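GEO10716p1 (Drosophila melanogaster, PDB 7BTG) probably removes phosphate from phosphoarginine in proteins, as a member of the low molecular weight protein tyrosine phosphatase family. Local coordinates at residues A[120-124]-A[138-142]. The protein carries 1 engineered substitution. Numbering follows the deposited sequence.
Sequences DEIIE and AYLQI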
loop_
_atom_site.group_PDB
_atom_site.type_symbol
_atom_site.label_atom_id
_atom_site.label_comp_id
_atom_site.label_asym_id
_atom_site.label_seq_id
_atom_site.Cartn_x
_atom_site.Cartn_y
_atom_site.Cartn_z
ATOM N N ASP A 120 11.909 7.450 9.415
ATOM C CA ASP A 120 11.013 7.660 8.283
ATOM C C ASP A 120 10.174 6.424 7.981
ATOM O O ASP A 120 9.621 6.309 6.884
ATOM C CB ASP A 120 11.812 8.082 7.052
ATOM C CG ASP A 120 12.026 9.568 7.004
ATOM O OD1 ASP A 120 11.113 10.279 6.524
ATOM O OD2 ASP A 120 13.089 10.027 7.476
ATOM N N GLU A 121 10.083 5.507 8.946
ATOM C CA GLU A 121 9.373 4.240 8.777
ATOM C C GLU A 121 7.877 4.441 8.530
ATOM O O GLU A 121 7.255 3.686 7.772
ATOM C CB GLU A 121 9.557 3.403 10.043
ATOM C CG GLU A 121 10.488 2.244 9.987
ATOM C CD GLU A 121 10.166 1.249 11.087
ATOM O OE1 GLU A 121 9.732 1.682 12.185
ATOM O OE2 GLU A 121 10.313 0.032 10.845
ATOM N N ILE A 122 7.273 5.410 9.209
ATOM C CA ILE A 122 5.820 5.488 9.343
ATOM C C ILE A 122 5.238 6.377 8.246
ATOM O O ILE A 122 5.568 7.560 8.141
ATOM C CB ILE A 122 5.418 6.017 10.735
ATOM C CG1 ILE A 122 6.108 5.238 11.852
ATOM C CG2 ILE A 122 3.919 5.909 10.925
ATOM C CD1 ILE A 122 5.660 3.784 11.947
ATOM N N ILE A 123 4.315 5.833 7.471
ATOM C CA ILE A 123 3.637 6.589 6.433
ATOM C C ILE A 123 2.301 7.055 6.993
ATOM O O ILE A 123 1.366 6.264 7.118
ATOM C CB ILE A 123 3.484 5.747 5.167
ATOM C CG1 ILE A 123 4.854 5.161 4.844
ATOM C CG2 ILE A 123 2.975 6.596 4.042
ATOM C CD1 ILE A 123 5.017 4.612 3.477
ATOM N N GLU A 124 2.212 8.339 7.329
ATOM C CA GLU A 124 1.066 8.896 8.038
ATOM C C GLU A 124 -0.130 9.109 7.121
ATOM O O GLU A 124 0.012 9.486 5.953
ATOM C CB GLU A 124 1.422 10.238 8.680
ATOM C CG GLU A 124 2.723 10.251 9.475
ATOM C CD GLU A 124 2.575 9.654 10.867
ATOM O OE1 GLU A 124 1.890 8.607 11.000
ATOM O OE2 GLU A 124 3.136 10.244 11.827
ATOM N N ALA A 138 3.762 11.481 1.899
ATOM C CA ALA A 138 3.391 10.077 1.741
ATOM C C ALA A 138 3.802 9.556 0.374
ATOM O O ALA A 138 4.275 8.419 0.247
ATOM C CB ALA A 138 1.883 9.895 1.950
ATOM N N TYR A 139 3.606 10.365 -0.665
ATOM C CA TYR A 139 3.994 9.935 -1.996
ATOM C C TYR A 139 5.480 9.614 -2.043
ATOM O O TYR A 139 5.878 8.584 -2.597
ATOM C CB TYR A 139 3.638 11.015 -3.016
ATOM C CG TYR A 139 4.150 10.700 -4.400
ATOM C CD1 TYR A 139 5.428 11.083 -4.795
ATOM C CD2 TYR A 139 3.362 10.021 -5.313
ATOM C CE1 TYR A 139 5.901 10.790 -6.044
ATOM C CE2 TYR A 139 3.836 9.724 -6.571
ATOM C CZ TYR A 139 5.105 10.112 -6.927
ATOM O OH TYR A 139 5.596 9.824 -8.179
ATOM N N LEU A 140 6.309 10.483 -1.457
ATOM C CA LEU A 140 7.756 10.279 -1.486
ATOM C C LEU A 140 8.158 9.056 -0.671
ATOM O O LEU A 140 8.960 8.236 -1.135
ATOM C CB LEU A 140 8.480 11.533 -0.978
ATOM C CG LEU A 140 8.352 12.809 -1.839
ATOM C CD1 LEU A 140 8.729 14.068 -1.047
ATOM C CD2 LEU A 140 9.174 12.736 -3.145
ATOM N N GLN A 141 7.608 8.914 0.544
ATOM C CA GLN A 141 7.860 7.711 1.338
ATOM C C GLN A 141 7.425 6.455 0.597
ATOM O O GLN A 141 8.110 5.429 0.645
ATOM C CB GLN A 141 7.131 7.776 2.677
ATOM C CG GLN A 141 7.839 8.461 3.818
ATOM C CD GLN A 141 6.870 8.788 4.964
ATOM O OE1 GLN A 141 5.823 9.384 4.746
ATOM N NE2 GLN A 141 7.216 8.381 6.182
ATOM N N ILE A 142 6.278 6.508 -0.074
ATOM C CA ILE A 142 5.782 5.319 -0.754
ATOM C C ILE A 142 6.659 5.001 -1.960
ATOM O O ILE A 142 6.974 3.834 -2.231
ATOM C CB ILE A 142 4.301 5.502 -1.146
ATOM C CG1 ILE A 142 3.390 5.498 0.091
ATOM C CG2 ILE A 142 3.870 4.399 -2.069
ATOM C CD1 ILE A 142 1.992 6.101 -0.162
HETATM O O HOH W 1 4.121 10.472 6.452
#
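Gln141, on helix 133-154, reaches across to the loop 120-124 and grips its backbone directly with the NH2 end of the side-chain amide and through a water with the oxygen end. Its CB packs against CD1 of Ile123 at 3.9 Å. CG stands anti to the carbonyl carbon of Gln141 (chi1 -87°), and the chain runs on extended, antiparallel to the side chain of Ile123, bringing CD near Ile123 CG1. At the tip, NE2 donates twice: to O of Ile122 at 2.7 Å, short but bent (137° at the hydrogen), and to O of Asp120 at 3.3 Å, longer but straighter (162°). NE2 sits above both carbonyl planes; the Asp120 oxygen lies nearly in the amide plane of Gln141, that of Ile122 is tilted from it. OE1 accepts from a water at 2.6 Å, which in turn accepts from Glu124 N at 3.0 Å. Beside this polar bridge, Ile123 fills the apolar side of the contact. Its CG2, anti to the backbone N, meets Ala138 CB at 4.1 Å, while CD1 touches Ile142 CG1 at 3.9 Å, the two isoleucines crossing at about a right angle. Ile142 also touches Ala17 and Ile20 of helix 13-27. The contact ties the loop to the C-terminal helix, and the bond from Ile123 O to Arg13 NH1 places it beside what is probably, as in relatives, the phosphate-binding loop. Cut back to an alanine here, Gln141 would lose its amide, and the carbonyls of Asp120 and Ile122 would probably lose this shared donor and the water one acceptor. A single neutral amide thus matches several backbone polar groups of an irregular loop without adding charge.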